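Long-range contact in putative adenosine kinase (Schistosoma mansoni, PDB 3VAS), which probably phosphorylates adenosine to AMP, as an adenosine kinase of the ribokinase (pfkB) family: residues A[32-44]-A[137-149]. Residues are numbered along the deposited sequence; the frame is centred on the assembly and turned at random.
With ADN (adenosine), chain C.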
ATOM      1  N   ASN A  32      -4.705   6.089  -4.114  1.00 20.31           N
ATOM      2  CA  ASN A  32      -4.969   6.069  -5.544  1.00 18.80           C
ATOM      3  C   ASN A  32      -5.778   4.827  -5.922  1.00 18.56           C
ATOM      4  O   ASN A  32      -5.250   3.717  -5.946  1.00 18.63           O
ATOM      5  CB  ASN A  32      -3.648   6.102  -6.321  1.00 17.45           C
ATOM      6  CG  ASN A  32      -2.681   7.152  -5.786  1.00 19.22           C
ATOM      7  OD1 ASN A  32      -3.097   8.219  -5.332  1.00 20.48           O
ATOM      8  ND2 ASN A  32      -1.388   6.850  -5.833  1.00 16.73           N
ATOM      9  N   PRO A  33      -7.076   5.004  -6.200  1.00 19.99           N
ATOM     10  CA  PRO A  33      -7.855   3.822  -6.583  1.00 19.11           C
ATOM     11  C   PRO A  33      -7.620   3.515  -8.051  1.00 20.06           C
ATOM     12  O   PRO A  33      -7.862   4.367  -8.911  1.00 20.08           O
ATOM     13  CB  PRO A  33      -9.302   4.248  -6.316  1.00 17.47           C
ATOM     14  CG  PRO A  33      -9.292   5.731  -6.419  1.00 18.84           C
ATOM     15  CD  PRO A  33      -7.903   6.219  -6.091  1.00 19.57           C
ATOM     16  N   LEU A  34      -7.123   2.316  -8.332  1.00 19.46           N
ATOM     17  CA  LEU A  34      -6.683   1.979  -9.680  1.00 20.80           C
ATOM     18  C   LEU A  34      -7.259   0.650 -10.144  1.00 22.88           C
ATOM     19  O   LEU A  34      -7.551  -0.235  -9.338  1.00 21.56           O
ATOM     20  CB  LEU A  34      -5.153   1.913  -9.735  1.00 21.73           C
ATOM     21  CG  LEU A  34      -4.361   3.129  -9.245  1.00 21.36           C
ATOM     22  CD1 LEU A  34      -2.886   2.771  -9.073  1.00 20.40           C
ATOM     23  CD2 LEU A  34      -4.523   4.306 -10.207  1.00 18.19           C
ATOM     24  N   LEU A  35      -7.418   0.509 -11.453  1.00 23.39           N
ATOM     25  CA  LEU A  35      -7.812  -0.772 -12.014  1.00 21.34           C
ATOM     26  C   LEU A  35      -6.562  -1.544 -12.420  1.00 21.84           C
ATOM     27  O   LEU A  35      -5.741  -1.046 -13.194  1.00 23.24           O
ATOM     28  CB  LEU A  35      -8.726  -0.572 -13.221  1.00 19.66           C
ATOM     29  CG  LEU A  35      -9.256  -1.859 -13.854  1.00 23.33           C
ATOM     30  CD1 LEU A  35     -10.339  -2.475 -12.981  1.00 25.28           C
ATOM     31  CD2 LEU A  35      -9.769  -1.603 -15.258  1.00 22.77           C
ATOM     32  N   ASP A  36      -6.404  -2.750 -11.884  1.00 22.16           N
ATOM     33  CA  ASP A  36      -5.323  -3.634 -12.312  1.00 22.23           C
ATOM     34  C   ASP A  36      -5.704  -4.378 -13.588  1.00 23.76           C
ATOM     35  O   ASP A  36      -6.791  -4.948 -13.692  1.00 21.18           O
ATOM     36  CB  ASP A  36      -4.955  -4.637 -11.215  1.00 21.84           C
ATOM     37  CG  ASP A  36      -4.214  -3.990 -10.051  1.00 26.65           C
ATOM     38  OD1 ASP A  36      -3.852  -2.796 -10.161  1.00 26.85           O
ATOM     39  OD2 ASP A  36      -3.983  -4.683  -9.031  1.00 27.63           O
ATOM     40  N   ILE A  37      -4.806  -4.360 -14.564  1.00 23.58           N
ATOM     41  CA  ILE A  37      -5.007  -5.120 -15.785  1.00 24.12           C
ATOM     42  C   ILE A  37      -3.916  -6.182 -15.884  1.00 26.34           C
ATOM     43  O   ILE A  37      -2.791  -5.899 -16.288  1.00 28.29           O
ATOM     44  CB  ILE A  37      -5.003  -4.209 -17.019  1.00 24.49           C
ATOM     45  CG1 ILE A  37      -5.962  -3.035 -16.804  1.00 23.78           C
ATOM     46  CG2 ILE A  37      -5.361  -5.001 -18.275  1.00 22.38           C
ATOM     47  CD1 ILE A  37      -6.079  -2.115 -18.005  1.00 28.45           C
ATOM     48  N   ILE A  38      -4.265  -7.406 -15.501  1.00 25.41           N
ATOM     49  CA  ILE A  38      -3.295  -8.480 -15.356  1.00 26.98           C
ATOM     50  C   ILE A  38      -3.214  -9.338 -16.609  1.00 29.36           C
ATOM     51  O   ILE A  38      -4.209  -9.919 -17.048  1.00 30.39           O
ATOM     52  CB  ILE A  38      -3.638  -9.364 -14.145  1.00 27.61           C
ATOM     53  CG1 ILE A  38      -3.864  -8.486 -12.909  1.00 25.47           C
ATOM     54  CG2 ILE A  38      -2.541 -10.395 -13.901  1.00 25.38           C
ATOM     55  CD1 ILE A  38      -4.377  -9.243 -11.708  1.00 28.00           C
ATOM     56  N   VAL A  39      -2.016  -9.419 -17.177  1.00 29.16           N
ATOM     57  CA  VAL A  39      -1.816 -10.091 -18.453  1.00 30.66           C
ATOM     58  C   VAL A  39      -0.599 -11.007 -18.402  1.00 31.89           C
ATOM     59  O   VAL A  39       0.405 -10.677 -17.773  1.00 29.05           O
ATOM     60  CB  VAL A  39      -1.652  -9.056 -19.603  1.00 38.45           C
ATOM     61  CG1 VAL A  39      -0.707  -7.930 -19.196  1.00 35.86           C
ATOM     62  CG2 VAL A  39      -1.178  -9.721 -20.890  1.00 41.67           C
ATOM     63  N   ASP A  40      -0.710 -12.170 -19.037  1.00 38.40           N
ATOM     64  CA  ASP A  40       0.450 -13.012 -19.292  1.00 46.21           C
ATOM     65  C   ASP A  40       1.285 -12.365 -20.393  1.00 45.25           C
ATOM     66  O   ASP A  40       0.919 -12.400 -21.571  1.00 44.88           O
ATOM     67  CB  ASP A  40       0.023 -14.421 -19.701  1.00 55.01           C
ATOM     68  CG  ASP A  40      -0.566 -15.210 -18.545  1.00 62.12           C
ATOM     69  OD1 ASP A  40      -0.201 -14.927 -17.382  1.00 61.90           O
ATOM     70  OD2 ASP A  40      -1.392 -16.114 -18.799  1.00 66.43           O
ATOM     71  N   ALA A  41       2.403 -11.765 -19.999  1.00 43.07           N
ATOM     72  CA  ALA A  41       3.216 -10.982 -20.921  1.00 41.70           C
ATOM     73  C   ALA A  41       4.277 -11.817 -21.629  1.00 45.47           C
ATOM     74  O   ALA A  41       4.838 -12.752 -21.054  1.00 47.73           O
ATOM     75  CB  ALA A  41       3.868  -9.821 -20.187  1.00 36.90           C
ATOM     76  N   ASP A  42       4.542 -11.470 -22.884  1.00 46.82           N
ATOM     77  CA  ASP A  42       5.624 -12.082 -23.640  1.00 47.88           C
ATOM     78  C   ASP A  42       6.950 -11.502 -23.168  1.00 43.63           C
ATOM     79  O   ASP A  42       6.995 -10.402 -22.620  1.00 40.92           O
ATOM     80  CB  ASP A  42       5.445 -11.828 -25.138  1.00 54.57           C
ATOM     81  CG  ASP A  42       4.032 -12.128 -25.619  1.00 59.11           C
ATOM     82  OD1 ASP A  42       3.751 -13.296 -25.966  1.00 60.29           O
ATOM     83  OD2 ASP A  42       3.206 -11.188 -25.653  1.00 59.73           O
ATOM     84  N   ASP A  43       8.030 -12.239 -23.392  1.00 46.09           N
ATOM     85  CA  ASP A  43       9.340 -11.847 -22.885  1.00 47.73           C
ATOM     86  C   ASP A  43       9.867 -10.549 -23.494  1.00 45.01           C
ATOM     87  O   ASP A  43      10.628  -9.828 -22.846  1.00 44.03           O
ATOM     88  CB  ASP A  43      10.349 -12.980 -23.089  1.00 55.16           C
ATOM     89  CG  ASP A  43       9.866 -14.298 -22.512  1.00 62.36           C
ATOM     90  OD1 ASP A  43       9.901 -14.454 -21.273  1.00 63.13           O
ATOM     91  OD2 ASP A  43       9.452 -15.179 -23.298  1.00 66.57           O
ATOM     92  N   PHE A  44       9.467 -10.248 -24.727  1.00 43.63           N
ATOM     93  CA  PHE A  44       9.953  -9.034 -25.387  1.00 40.85           C
ATOM     94  C   PHE A  44       9.478  -7.769 -24.680  1.00 36.21           C
ATOM     95  O   PHE A  44      10.161  -6.747 -24.706  1.00 35.95           O
ATOM     96  CB  PHE A  44       9.596  -9.003 -26.885  1.00 42.72           C
ATOM     97  CG  PHE A  44       8.131  -8.749 -27.181  1.00 42.42           C
ATOM     98  CD1 PHE A  44       7.608  -7.462 -27.153  1.00 33.91           C
ATOM     99  CD2 PHE A  44       7.290  -9.796 -27.533  1.00 42.25           C
ATOM    100  CE1 PHE A  44       6.269  -7.230 -27.436  1.00 34.08           C
ATOM    101  CE2 PHE A  44       5.951  -9.569 -27.823  1.00 41.35           C
ATOM    102  CZ  PHE A  44       5.440  -8.285 -27.772  1.00 34.09           C
ATOM    103  N   MET A 137      -9.807   9.773 -17.122  1.00 23.23           N
ATOM    104  CA  MET A 137     -10.264   8.425 -16.792  1.00 22.12           C
ATOM    105  C   MET A 137      -9.611   7.850 -15.541  1.00 24.41           C
ATOM    106  O   MET A 137      -8.499   8.234 -15.172  1.00 24.11           O
ATOM    107  CB  MET A 137     -10.050   7.478 -17.979  1.00 22.60           C
ATOM    108  CG  MET A 137     -10.815   7.878 -19.259  1.00 24.32           C
ATOM    109  SD  MET A 137     -12.614   7.728 -19.152  1.00 64.03           S
ATOM    110  CE  MET A 137     -13.126   9.347 -18.573  1.00 80.00           C
ATOM    111  N   THR A 138     -10.324   6.934 -14.892  1.00 24.37           N
ATOM    112  CA  THR A 138      -9.810   6.235 -13.725  1.00 23.87           C
ATOM    113  C   THR A 138      -8.442   5.634 -14.044  1.00 21.88           C
ATOM    114  O   THR A 138      -8.244   5.067 -15.118  1.00 18.80           O
ATOM    115  CB  THR A 138     -10.778   5.118 -13.282  1.00 21.67           C
ATOM    116  OG1 THR A 138     -12.021   5.699 -12.868  1.00 23.39           O
ATOM    117  CG2 THR A 138     -10.188   4.313 -12.131  1.00 17.80           C
ATOM    118  N   GLY A 139      -7.497   5.783 -13.121  1.00 18.94           N
ATOM    119  CA  GLY A 139      -6.159   5.256 -13.315  1.00 21.04           C
ATOM    120  C   GLY A 139      -6.136   3.746 -13.493  1.00 24.03           C
ATOM    121  O   GLY A 139      -7.084   3.049 -13.129  1.00 24.86           O
ATOM    122  N   LYS A 140      -5.043   3.242 -14.052  1.00 22.73           N
ATOM    123  CA  LYS A 140      -4.917   1.824 -14.341  1.00 23.69           C
ATOM    124  C   LYS A 140      -3.471   1.363 -14.179  1.00 25.95           C
ATOM    125  O   LYS A 140      -2.533   2.153 -14.343  1.00 24.46           O
ATOM    126  CB  LYS A 140      -5.395   1.537 -15.764  1.00 22.16           C
ATOM    127  CG  LYS A 140      -4.758   2.448 -16.802  1.00 25.17           C
ATOM    128  CD  LYS A 140      -5.324   2.208 -18.195  1.00 28.47           C
ATOM    129  CE  LYS A 140      -4.835   3.266 -19.172  1.00 31.25           C
ATOM    130  NZ  LYS A 140      -5.419   3.078 -20.533  1.00 34.00           N
ATOM    131  N   VAL A 141      -3.301   0.083 -13.863  1.00 22.28           N
ATOM    132  CA  VAL A 141      -1.977  -0.513 -13.744  1.00 19.82           C
ATOM    133  C   VAL A 141      -1.854  -1.681 -14.711  1.00 19.93           C
ATOM    134  O   VAL A 141      -2.660  -2.607 -14.686  1.00 18.80           O
ATOM    135  CB  VAL A 141      -1.704  -1.029 -12.313  1.00 19.99           C
ATOM    136  CG1 VAL A 141      -0.275  -1.558 -12.204  1.00 19.13           C
ATOM    137  CG2 VAL A 141      -1.948   0.071 -11.285  1.00 17.27           C
ATOM    138  N   ALA A 142      -0.859  -1.634 -15.587  1.00 20.81           N
ATOM    139  CA  ALA A 142      -0.573  -2.793 -16.409  1.00 22.39           C
ATOM    140  C   ALA A 142       0.275  -3.720 -15.560  1.00 22.06           C
ATOM    141  O   ALA A 142       1.397  -3.372 -15.191  1.00 20.89           O
ATOM    142  CB  ALA A 142       0.162  -2.395 -17.675  1.00 20.68           C
ATOM    143  N   VAL A 143      -0.272  -4.885 -15.221  1.00 21.41           N
ATOM    144  CA  VAL A 143       0.467  -5.861 -14.427  1.00 21.38           C
ATOM    145  C   VAL A 143       0.926  -6.996 -15.333  1.00 23.81           C
ATOM    146  O   VAL A 143       0.131  -7.843 -15.741  1.00 25.00           O
ATOM    147  CB  VAL A 143      -0.372  -6.405 -13.258  1.00 24.12           C
ATOM    148  CG1 VAL A 143       0.473  -7.308 -12.361  1.00 18.59           C
ATOM    149  CG2 VAL A 143      -0.959  -5.253 -12.453  1.00 28.30           C
ATOM    150  N   LEU A 144       2.212  -6.996 -15.656  1.00 25.79           N
ATOM    151  CA  LEU A 144       2.761  -7.938 -16.624  1.00 28.10           C
ATOM    152  C   LEU A 144       3.298  -9.190 -15.939  1.00 33.99           C
ATOM    153  O   LEU A 144       4.294  -9.138 -15.221  1.00 32.18           O
ATOM    154  CB  LEU A 144       3.858  -7.266 -17.449  1.00 27.05           C
ATOM    155  CG  LEU A 144       3.415  -6.552 -18.730  1.00 29.14           C
ATOM    156  CD1 LEU A 144       2.326  -5.520 -18.471  1.00 26.29           C
ATOM    157  CD2 LEU A 144       4.612  -5.912 -19.413  1.00 32.86           C
ATOM    158  N   VAL A 145       2.630 -10.316 -16.157  1.00 39.38           N
ATOM    159  CA  VAL A 145       3.013 -11.551 -15.486  1.00 27.23           C
ATOM    160  C   VAL A 145       3.697 -12.538 -16.431  1.00 27.64           C
ATOM    161  O   VAL A 145       3.222 -12.785 -17.542  1.00 35.39           O
ATOM    162  CB  VAL A 145       1.797 -12.227 -14.809  1.00 30.50           C
ATOM    163  CG1 VAL A 145       2.191 -13.574 -14.213  1.00 30.25           C
ATOM    164  CG2 VAL A 145       1.210 -11.314 -13.736  1.00 28.92           C
ATOM    165  N   SER A 146       4.822 -13.086 -15.988  1.00 53.97           N
ATOM    166  CA  SER A 146       5.459 -14.186 -16.697  1.00 53.39           C
ATOM    167  C   SER A 146       6.212 -15.066 -15.708  1.00 53.74           C
ATOM    168  O   SER A 146       6.374 -14.709 -14.541  1.00 49.67           O
ATOM    169  CB  SER A 146       6.400 -13.668 -17.788  1.00 50.61           C
ATOM    170  OG  SER A 146       7.449 -12.894 -17.238  1.00 46.19           O
ATOM    171  N   GLU A 147       6.662 -16.223 -16.176  1.00 60.40           N
ATOM    172  CA  GLU A 147       7.420 -17.133 -15.330  1.00 65.06           C
ATOM    173  C   GLU A 147       8.758 -16.506 -14.949  1.00 66.42           C
ATOM    174  O   GLU A 147       9.285 -16.753 -13.866  1.00 65.48           O
ATOM    175  CB  GLU A 147       7.629 -18.469 -16.043  1.00 68.07           C
ATOM    176  CG  GLU A 147       8.301 -19.528 -15.189  1.00 71.44           C
ATOM    177  CD  GLU A 147       8.396 -20.862 -15.898  1.00 77.94           C
ATOM    178  OE1 GLU A 147       7.336 -21.420 -16.255  1.00 79.94           O
ATOM    179  OE2 GLU A 147       9.528 -21.348 -16.107  1.00 80.74           O
ATOM    180  N   LYS A 148       9.289 -15.677 -15.844  1.00 69.13           N
ATOM    181  CA  LYS A 148      10.570 -15.010 -15.626  1.00 69.89           C
ATOM    182  C   LYS A 148      10.441 -13.789 -14.716  1.00 67.55           C
ATOM    183  O   LYS A 148      11.215 -13.626 -13.772  1.00 66.28           O
ATOM    184  CB  LYS A 148      11.173 -14.581 -16.967  1.00 70.81           C
ATOM    185  CG  LYS A 148      12.676 -14.794 -17.092  1.00 71.26           C
ATOM    186  CD  LYS A 148      12.979 -16.026 -17.930  1.00 72.47           C
ATOM    187  CE  LYS A 148      12.342 -15.921 -19.309  1.00 71.73           C
ATOM    188  NZ  LYS A 148      12.443 -17.189 -20.086  1.00 73.72           N
ATOM    189  N   LEU A 149       9.465 -12.931 -15.008  1.00 66.53           N
ATOM    190  CA  LEU A 149       9.339 -11.642 -14.328  1.00 64.44           C
ATOM    191  C   LEU A 149       7.892 -11.250 -14.039  1.00 62.66           C
ATOM    192  O   LEU A 149       6.963 -11.707 -14.707  1.00 64.19           O
ATOM    193  CB  LEU A 149       9.965 -10.530 -15.182  1.00 64.40           C
ATOM    194  CG  LEU A 149      11.432 -10.609 -15.604  1.00 66.47           C
ATOM    195  CD1 LEU A 149      11.565 -10.305 -17.085  1.00 67.59           C
ATOM    196  CD2 LEU A 149      12.267  -9.641 -14.793  1.00 65.73           C
TER
HETATM  197  O5' ADN C 401       0.951  -3.882  -4.371  1.00 27.17           O
HETATM  198  C5' ADN C 401       0.347  -4.173  -5.630  1.00 25.47           C
HETATM  199  C4' ADN C 401      -0.674  -3.127  -6.003  1.00 23.30           C
HETATM  200  O4' ADN C 401      -0.028  -1.856  -6.171  1.00 17.99           O
HETATM  201  C3' ADN C 401      -1.453  -3.368  -7.302  1.00 22.74           C
HETATM  202  O3' ADN C 401      -2.797  -3.740  -6.992  1.00 20.24           O
HETATM  203  C2' ADN C 401      -1.454  -1.992  -8.006  1.00 23.49           C
HETATM  204  O2' ADN C 401      -2.726  -1.549  -8.429  1.00 25.17           O
HETATM  205  C1' ADN C 401      -0.870  -1.057  -6.946  1.00 21.13           C
HETATM  206  N9  ADN C 401      -0.115   0.075  -7.483  1.00 17.71           N
HETATM  207  C8  ADN C 401       0.781   0.044  -8.451  1.00 18.02           C
HETATM  208  N7  ADN C 401       1.246   1.424  -8.667  1.00 19.53           N
HETATM  209  C5  ADN C 401       0.549   2.273  -7.755  1.00 15.85           C
HETATM  210  C6  ADN C 401       0.598   3.646  -7.535  1.00 14.75           C
HETATM  211  N6  ADN C 401       1.481   4.468  -8.318  1.00 15.22           N
HETATM  212  N1  ADN C 401      -0.215   4.217  -6.564  1.00 15.86           N
HETATM  213  C2  ADN C 401      -1.059   3.437  -5.814  1.00 16.76           C
HETATM  214  N3  ADN C 401      -1.105   2.084  -6.028  1.00 17.32           N
HETATM  215  C4  ADN C 401      -0.278   1.511  -7.027  1.00 16.30           C
HETATM  216  O   HOH W   1      -8.289   6.660 -10.442  1.00 24.36           O
HETATM  217  O   HOH W   2       3.304 -14.875 -19.898  1.00 37.97           O
HETATM  218  O   HOH W   3       9.589 -12.809 -19.278  1.00 48.28           O
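Two parallel strands of the small lid of this ribokinase-like enzyme, 34-40 and 138-145, pair beside the bound adenosine. Seven backbone hydrogen bonds alternate between them, from Leu35 N to Gly139 O (3.1 Å) to Ala41 N to Val145 O (2.8 Å). Beyond the first of these, water 1 takes the N-H of Gly139 and donates to Pro33 O.

The face carrying Asp36 and Val141 forms part of the nucleoside site. With CG beside its backbone N (chi1 -72°), Asp36 meets the ribose diol with both carboxylate oxygens, one to each hydroxyl: OD2 accepts from adenosine O3' at 2.5 Å, and OD1 from O2' in a bond modelled very short, its exact length doubtful. Val141 CG2 meets Leu34 CD1 at 3.6 Å, and that same leucine methyl reaches adenosine C4 at 3.5 Å. Asn32 ND2 donates to adenine N1 (3.0 Å, 166° at the hydrogen), while its OD1 is bonded to Thr191.

Further along this face Ile38 lies beside Val143, and its CG2 meets Val145 CG2 at 3.9 Å. On the reverse face Val39 and Leu144 lie side by side, Leu144 also touching Ile66 of helix 65-70. Ala41, just past the strand, turns its CB onto Leu144 CG (3.6 Å). Water 3 donates to both Asp43 OD1 and Ser146 OG.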